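Local atomic coordinates of ZINC phosphodiesterase ELAC protein 1 (Homo sapiens, PDB entry 3ZWF), a protein that acts as a dinuclear zinc phosphodiesterase with some tRNA 3'-processing endonuclease activity, and takes part in tRNA repair by removing a 2',3'-cyclic phosphate. Residues Lys55-His60 / Phe185-Val190; Asn161-Phe166 / Val173-Leu178; Cys247-Cys252 / Lys262-Ala267. All blocks are in the same frame, centred on the assembly; numbering follows the deposited sequence.

In the fold
Contact 1 opens at 55-60, where strand 53-57 runs into a zinc-binding loop, and closes only at 185-190, on strand 184-191. It thereby joins the two sheets of the metallo-beta-lactamase sandwich. Nested within that long loop is contact 2, the hairpin 161-166/173-178, whose second strand is the sheet neighbour of 184-191: S188 N and K174 O, and F176 N and G186 O, probably hydrogen-bond. Contact 3 follows in series, closing a short loop from 247-252 to 262-267. Its strand lies beside 184-191, probably bonded from F187 N to I248 O. Contacts 1 and 3 converge on the same zinc ion through H60 and D251, while F176 packs on C264 between contacts 2 and 3.

Contact 1: Lys55-His60 / Phe185-Val190; sequences KIFITH and FGFSVV. With ZN (zinc ion), chain E.
Where the chain leaves strand 53-57, its backbone meets the start of strand 184-191 in a single hydrogen bond: F185 N donates to T59 O at 2.9 Å, bent to 136° at the hydrogen. T59 CA and F185 CA are 4.8 Å apart, and from here the segments diverge enough to take aromatic side chains between them. F57 supplies two groups to F187: its CB sits over the F187 ring, 4.0 Å from the centroid in a CH-pi contact, and its ring turns an edge toward the same face, a T-shaped pair with planes at 61°. This is packing between the two sheets of the metallo-beta-lactamase sandwich, where broad flat side chains suit the gap. The T59 methyl CG2 reaches the edge of the F187 ring, 3.6 Å from CE2, while OG1, set between the backbone N and the carbonyl carbon (chi1 57°), faces the active site. There OG1 accepts H60 ND1 at 3.0 Å, nearly in the imidazole plane, and also bonds D34. That bond probably holds the ring's rotation, and H60 NE2 binds zinc at 2.3 Å. I58 O lies buried at the F187 ring edge, 3.6 Å from CZ, without a hydrogen-bond partner.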
# COMPACT_ATOMS: atom_id res chain seq x y z
N LYS A 55 16.59 -6.16 7.61
CA LYS A 55 17.01 -5.40 6.46
C LYS A 55 15.98 -5.50 5.35
O LYS A 55 15.34 -6.53 5.17
CB LYS A 55 18.37 -5.90 5.92
CG LYS A 55 19.50 -5.88 6.96
CD LYS A 55 20.87 -6.20 6.35
CE LYS A 55 21.89 -6.52 7.45
NZ LYS A 55 22.09 -5.37 8.33
N ILE A 56 15.88 -4.41 4.59
CA ILE A 56 15.00 -4.30 3.45
C ILE A 56 15.75 -3.69 2.28
O ILE A 56 16.46 -2.69 2.43
CB ILE A 56 13.74 -3.42 3.82
CG1 ILE A 56 13.03 -4.07 5.02
CG2 ILE A 56 12.78 -3.30 2.64
CD1 ILE A 56 11.89 -3.25 5.61
N PHE A 57 15.62 -4.31 1.12
CA PHE A 57 16.29 -3.91 -0.09
C PHE A 57 15.24 -3.64 -1.16
O PHE A 57 14.48 -4.53 -1.52
CB PHE A 57 17.26 -5.02 -0.58
CG PHE A 57 18.29 -5.45 0.45
CD1 PHE A 57 17.98 -6.37 1.45
CD2 PHE A 57 19.58 -4.93 0.41
CE1 PHE A 57 18.91 -6.74 2.39
CE2 PHE A 57 20.50 -5.30 1.35
CZ PHE A 57 20.20 -6.23 2.33
N ILE A 58 15.27 -2.43 -1.73
CA ILE A 58 14.31 -2.05 -2.79
C ILE A 58 14.99 -1.88 -4.12
O ILE A 58 15.98 -1.13 -4.24
CB ILE A 58 13.57 -0.71 -2.41
CG1 ILE A 58 12.85 -0.82 -1.07
CG2 ILE A 58 12.61 -0.29 -3.52
CD1 ILE A 58 11.75 -1.92 -0.97
N THR A 59 14.53 -2.65 -5.12
CA THR A 59 15.23 -2.73 -6.44
C THR A 59 15.03 -1.48 -7.30
O THR A 59 15.91 -1.06 -8.00
CB THR A 59 14.79 -3.91 -7.27
OG1 THR A 59 13.37 -3.86 -7.48
CG2 THR A 59 15.17 -5.24 -6.57
N HIS A 60 13.84 -0.85 -7.19
CA HIS A 60 13.52 0.32 -7.98
C HIS A 60 12.24 0.96 -7.47
O HIS A 60 11.44 0.27 -6.86
CB HIS A 60 13.44 0.04 -9.47
CG HIS A 60 12.30 -0.82 -9.92
ND1 HIS A 60 12.18 -2.17 -9.61
CD2 HIS A 60 11.36 -0.57 -10.86
CE1 HIS A 60 11.12 -2.66 -10.23
NE2 HIS A 60 10.60 -1.72 -11.00
N PHE A 185 17.94 -2.04 -9.82
CA PHE A 185 19.12 -2.66 -9.23
C PHE A 185 18.90 -4.14 -8.99
O PHE A 185 17.79 -4.60 -8.74
CB PHE A 185 19.53 -1.98 -7.91
CG PHE A 185 19.87 -0.53 -8.07
CD1 PHE A 185 21.14 -0.11 -8.51
CD2 PHE A 185 18.92 0.43 -7.79
CE1 PHE A 185 21.42 1.21 -8.67
CE2 PHE A 185 19.22 1.74 -7.95
CZ PHE A 185 20.46 2.14 -8.39
N GLY A 186 20.00 -4.87 -9.10
CA GLY A 186 20.10 -6.21 -8.59
C GLY A 186 21.00 -6.27 -7.36
O GLY A 186 21.85 -5.37 -7.12
N PHE A 187 20.79 -7.29 -6.56
CA PHE A 187 21.51 -7.48 -5.32
C PHE A 187 22.15 -8.84 -5.31
O PHE A 187 21.53 -9.85 -5.70
CB PHE A 187 20.59 -7.34 -4.12
CG PHE A 187 19.92 -5.99 -4.02
CD1 PHE A 187 20.60 -4.90 -3.55
CD2 PHE A 187 18.61 -5.84 -4.44
CE1 PHE A 187 20.01 -3.65 -3.47
CE2 PHE A 187 18.00 -4.59 -4.38
CZ PHE A 187 18.70 -3.49 -3.88
N SER A 188 23.43 -8.84 -4.90
CA SER A 188 24.19 -10.04 -4.72
C SER A 188 24.46 -10.27 -3.24
O SER A 188 25.05 -9.41 -2.57
CB SER A 188 25.54 -9.88 -5.42
OG SER A 188 26.36 -11.01 -5.17
N VAL A 189 24.10 -11.44 -2.74
CA VAL A 189 24.37 -11.81 -1.36
C VAL A 189 25.34 -12.99 -1.34
O VAL A 189 25.02 -14.08 -1.85
CB VAL A 189 23.08 -12.17 -0.59
CG1 VAL A 189 23.43 -12.62 0.84
CG2 VAL A 189 22.09 -10.97 -0.58
N VAL A 190 26.50 -12.76 -0.76
CA VAL A 190 27.51 -13.82 -0.62
C VAL A 190 27.72 -14.14 0.85
O VAL A 190 28.07 -13.28 1.65
CB VAL A 190 28.85 -13.45 -1.30
CG1 VAL A 190 29.97 -14.43 -0.90
CG2 VAL A 190 28.68 -13.44 -2.81
ZN ZN E . 9.14 -1.74 -12.77
O HOH W 1 7.61 -2.20 -11.46

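Contact 2: Asn161-Phe166 / Val173-Leu178; sequences NSYLLF and VKAFRL
Y163 and A175 form a hydrogen-bonded antiparallel pair at the middle of a beta hairpin, with Y163 N to A175 O and A175 N to Y163 O each 2.9 Å long. The next pair, L164 with K174, is non-hydrogen-bonded; here K174 CA-H points at Y163 O, and the aliphatic stem of the extended lysine lies along L164 CD1 while NZ makes a long, weak ion pair with E160. The register then slips by one residue. L165 and F166 both stand opposite V173 in a classic beta bulge, and V173 O takes two donors, L165 N at 2.9 Å and the longer F166 N at 3.3 Å. V173 N returns a nearly straight bond to F166 O. The F166 side chain, with CG between its backbone N and carbonyl carbon (chi1 55°), swings over its neighbour: V173 CB lies over one ring face, 4.0 Å from the centroid. Branched V173 offers both methyls, CG2 to F166 CZ and CG1 to L165 CD1. At the other end R177 crosses Y163 at about a right angle, its CG at the ring edge and 3.6 Å from Y163 OH. R177 NH2 makes a weak bond to OD1 of the poorly ordered N161.

Beyond the hairpin L165, V173 and A175 pack against F187 or V189 of strand 184-191, and L165, F166 and V173 also touch F57, so apolar residues suit this face, with A175 small enough to leave room for Y163 and F187. Y163 OH bonds V122 O, and R177 NH1 bonds T124 OG1, which positions the guanidinium group. A water accepts from both R177 N and R177 NE while donating to N161 O at 2.7 Å.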
# COMPACT_ATOMS: atom_id res chain seq x y z
N ASN A 161 32.35 -1.50 -10.64
CA ASN A 161 31.03 -1.37 -11.29
C ASN A 161 29.89 -1.92 -10.41
O ASN A 161 28.92 -2.48 -10.91
CB ASN A 161 31.04 -2.03 -12.68
CG ASN A 161 30.80 -1.04 -13.80
OD1 ASN A 161 29.91 -1.25 -14.64
ND2 ASN A 161 31.57 0.06 -13.82
N SER A 162 30.03 -1.72 -9.11
CA SER A 162 29.04 -2.16 -8.12
C SER A 162 28.95 -1.19 -6.96
O SER A 162 29.77 -0.28 -6.83
CB SER A 162 29.38 -3.56 -7.60
OG SER A 162 30.56 -3.53 -6.82
N TYR A 163 27.93 -1.39 -6.13
CA TYR A 163 27.72 -0.60 -4.92
C TYR A 163 27.94 -1.52 -3.73
O TYR A 163 27.28 -2.57 -3.63
CB TYR A 163 26.27 -0.09 -4.83
CG TYR A 163 25.80 0.73 -6.02
CD1 TYR A 163 25.39 0.10 -7.18
CD2 TYR A 163 25.71 2.12 -5.96
CE1 TYR A 163 24.94 0.84 -8.27
CE2 TYR A 163 25.29 2.85 -7.07
CZ TYR A 163 24.91 2.20 -8.21
OH TYR A 163 24.49 2.91 -9.30
N LEU A 164 28.81 -1.12 -2.80
CA LEU A 164 29.03 -1.91 -1.59
C LEU A 164 27.97 -1.54 -0.57
O LEU A 164 27.88 -0.39 -0.16
CB LEU A 164 30.44 -1.69 -1.00
CG LEU A 164 30.77 -2.57 0.22
CD1 LEU A 164 30.58 -4.08 -0.08
CD2 LEU A 164 32.18 -2.28 0.72
N LEU A 165 27.13 -2.50 -0.22
CA LEU A 165 26.08 -2.23 0.77
C LEU A 165 26.66 -2.49 2.17
O LEU A 165 26.68 -1.59 3.02
CB LEU A 165 24.82 -3.01 0.47
CG LEU A 165 24.25 -2.76 -0.94
CD1 LEU A 165 22.78 -3.31 -1.09
CD2 LEU A 165 24.32 -1.25 -1.34
N PHE A 166 27.18 -3.69 2.38
CA PHE A 166 27.92 -4.01 3.62
C PHE A 166 28.77 -5.24 3.46
O PHE A 166 28.52 -6.07 2.58
CB PHE A 166 27.00 -4.12 4.84
CG PHE A 166 25.87 -5.10 4.68
CD1 PHE A 166 24.67 -4.71 4.14
CD2 PHE A 166 26.03 -6.44 5.04
CE1 PHE A 166 23.62 -5.61 4.01
CE2 PHE A 166 25.01 -7.35 4.90
CZ PHE A 166 23.79 -6.95 4.37
N VAL A 173 27.35 -8.04 0.81
CA VAL A 173 26.19 -7.70 -0.02
C VAL A 173 26.47 -6.46 -0.88
O VAL A 173 26.96 -5.43 -0.39
CB VAL A 173 24.90 -7.53 0.81
CG1 VAL A 173 23.70 -7.22 -0.07
CG2 VAL A 173 24.67 -8.78 1.63
N LYS A 174 26.21 -6.61 -2.17
CA LYS A 174 26.47 -5.57 -3.16
C LYS A 174 25.27 -5.39 -4.05
O LYS A 174 24.46 -6.31 -4.15
CB LYS A 174 27.70 -5.92 -4.02
CG LYS A 174 28.98 -5.97 -3.23
CD LYS A 174 30.15 -6.40 -4.07
CE LYS A 174 31.41 -6.24 -3.27
NZ LYS A 174 32.51 -6.77 -4.07
N ALA A 175 25.15 -4.21 -4.64
CA ALA A 175 24.15 -3.95 -5.68
C ALA A 175 24.86 -3.70 -7.01
O ALA A 175 26.04 -3.32 -7.07
CB ALA A 175 23.25 -2.79 -5.33
N PHE A 176 24.13 -3.93 -8.08
CA PHE A 176 24.60 -3.63 -9.43
C PHE A 176 23.46 -3.08 -10.28
O PHE A 176 22.29 -3.24 -9.95
CB PHE A 176 25.27 -4.85 -10.09
CG PHE A 176 24.41 -6.11 -10.12
CD1 PHE A 176 24.32 -6.94 -9.02
CD2 PHE A 176 23.67 -6.43 -11.24
CE1 PHE A 176 23.53 -8.06 -9.05
CE2 PHE A 176 22.88 -7.59 -11.30
CZ PHE A 176 22.81 -8.41 -10.19
N ARG A 177 23.84 -2.44 -11.38
CA ARG A 177 22.91 -1.67 -12.19
C ARG A 177 22.24 -2.54 -13.24
O ARG A 177 22.92 -3.33 -13.95
CB ARG A 177 23.62 -0.52 -12.89
CG ARG A 177 24.24 0.50 -11.92
CD ARG A 177 25.06 1.52 -12.69
NE ARG A 177 26.19 0.87 -13.32
CZ ARG A 177 26.87 1.35 -14.36
NH1 ARG A 177 26.55 2.52 -14.90
NH2 ARG A 177 27.89 0.65 -14.85
N LEU A 178 20.93 -2.34 -13.32
CA LEU A 178 20.07 -2.91 -14.35
C LEU A 178 19.46 -1.82 -15.22
O LEU A 178 19.47 -0.65 -14.85
CB LEU A 178 18.94 -3.75 -13.72
CG LEU A 178 19.38 -4.80 -12.71
CD1 LEU A 178 18.20 -5.59 -12.13
CD2 LEU A 178 20.32 -5.82 -13.39
O HOH W 2 26.58 -1.90 -12.17

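Contact 3: Cys247-Cys252 / Lys262-Ala267; sequences CILGDC and KLCFEA. With ZN (zinc ion), chain E; ZN (zinc ion), chain D.
D251 OD2 is held by two metals at once, 2.4 Å from the zinc ion that H60 binds and 2.2 Å from the second zinc ion. The oxygen of a bridging water lies 2.1 Å from the first zinc ion and 2.2 Å from the second. An aspartate suits the place, since a single carboxylate oxygen can carry two cations. H60, H62 and H180 complete the protein ligands of the first zinc; D64, H65 and H311 those of the second. A shared aspartate of this kind is found in the RNase Z branch of the metallo-beta-lactamase fold, as in the glyoxalase II enzymes, and here it sits just past the end of strand 245-249. Two residues back along the same strand from L249, C247 meets the turn after helix 259-263. Its SG touches C264 SG at 3.7 Å, too far for a disulfide, so the two thiols pack as small apolar groups. A267 CB closes on C247 SG too, and L249 CD1 reaches C264 SG from the strand. C264 to A267 form a type II beta turn, closed by A267 N bonding C264 O at 3.0 Å; E266 takes the positive phi of its third position. F298 of helix 292-301 packs against both L249 and C264.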
# COMPACT_ATOMS: atom_id res chain seq x y z
N CYS A 247 21.45 -14.19 -5.79
CA CYS A 247 21.31 -12.96 -6.56
C CYS A 247 19.84 -12.74 -6.92
O CYS A 247 19.18 -13.63 -7.42
CB CYS A 247 22.12 -13.02 -7.83
SG CYS A 247 23.89 -13.11 -7.45
N ILE A 248 19.38 -11.54 -6.65
CA ILE A 248 17.97 -11.17 -6.82
C ILE A 248 17.95 -9.91 -7.66
O ILE A 248 18.48 -8.86 -7.21
CB ILE A 248 17.33 -10.89 -5.45
CG1 ILE A 248 17.45 -12.16 -4.57
CG2 ILE A 248 15.83 -10.53 -5.64
CD1 ILE A 248 16.97 -11.98 -3.17
N LEU A 249 17.41 -10.00 -8.87
CA LEU A 249 17.40 -8.87 -9.80
C LEU A 249 16.02 -8.20 -9.86
O LEU A 249 15.01 -8.90 -9.99
CB LEU A 249 17.78 -9.27 -11.20
CG LEU A 249 19.26 -9.50 -11.51
CD1 LEU A 249 19.81 -10.68 -10.74
CD2 LEU A 249 19.42 -9.66 -13.02
N GLY A 250 16.01 -6.87 -9.77
CA GLY A 250 14.79 -6.09 -10.05
C GLY A 250 14.34 -6.18 -11.50
O GLY A 250 15.02 -6.79 -12.37
N ASP A 251 13.19 -5.58 -11.78
CA ASP A 251 12.66 -5.49 -13.14
C ASP A 251 13.77 -4.95 -14.04
O ASP A 251 14.49 -4.03 -13.70
CB ASP A 251 11.52 -4.50 -13.25
CG ASP A 251 10.28 -4.89 -12.43
OD1 ASP A 251 10.25 -5.92 -11.75
OD2 ASP A 251 9.30 -4.09 -12.47
N CYS A 252 13.86 -5.55 -15.22
CA CYS A 252 14.91 -5.19 -16.19
C CYS A 252 14.68 -5.85 -17.54
O CYS A 252 14.03 -6.88 -17.63
CB CYS A 252 16.29 -5.59 -15.66
SG CYS A 252 16.62 -7.32 -15.52
N LYS A 262 29.58 -10.35 -13.36
CA LYS A 262 30.68 -10.73 -12.48
C LYS A 262 30.14 -11.09 -11.10
O LYS A 262 30.54 -12.07 -10.52
CB LYS A 262 31.73 -9.61 -12.39
N LEU A 263 29.20 -10.28 -10.60
CA LEU A 263 28.65 -10.50 -9.26
C LEU A 263 27.76 -11.73 -9.16
O LEU A 263 27.68 -12.33 -8.10
CB LEU A 263 27.86 -9.29 -8.80
CG LEU A 263 28.73 -8.19 -8.18
CD1 LEU A 263 27.89 -6.97 -7.86
CD2 LEU A 263 29.50 -8.69 -6.95
N CYS A 264 27.14 -12.10 -10.26
CA CYS A 264 26.19 -13.23 -10.29
C CYS A 264 26.83 -14.55 -10.63
O CYS A 264 26.14 -15.57 -10.68
CB CYS A 264 25.06 -12.96 -11.28
SG CYS A 264 23.95 -11.63 -10.79
N PHE A 265 28.15 -14.53 -10.88
CA PHE A 265 28.85 -15.72 -11.33
C PHE A 265 28.65 -16.88 -10.36
O PHE A 265 28.88 -16.75 -9.17
CB PHE A 265 30.35 -15.43 -11.48
CG PHE A 265 31.15 -16.60 -11.99
CD1 PHE A 265 30.80 -17.23 -13.18
CD2 PHE A 265 32.24 -17.07 -11.29
CE1 PHE A 265 31.55 -18.31 -13.65
CE2 PHE A 265 32.98 -18.14 -11.75
CZ PHE A 265 32.63 -18.77 -12.93
N GLU A 266 28.22 -18.01 -10.91
CA GLU A 266 27.96 -19.25 -10.16
C GLU A 266 27.00 -19.07 -8.98
O GLU A 266 27.09 -19.78 -7.97
CB GLU A 266 29.27 -19.93 -9.74
CG GLU A 266 30.05 -20.44 -10.94
CD GLU A 266 31.27 -21.28 -10.56
OE1 GLU A 266 31.85 -21.05 -9.48
OE2 GLU A 266 31.61 -22.17 -11.36
N ALA A 267 26.06 -18.14 -9.13
CA ALA A 267 24.97 -18.00 -8.16
C ALA A 267 24.32 -19.35 -7.88
O ALA A 267 23.96 -20.10 -8.82
CB ALA A 267 23.92 -17.00 -8.62
ZN ZN E . 9.14 -1.74 -12.77
ZN ZN D . 7.42 -4.36 -11.39
O HOH W 1 7.61 -2.20 -11.46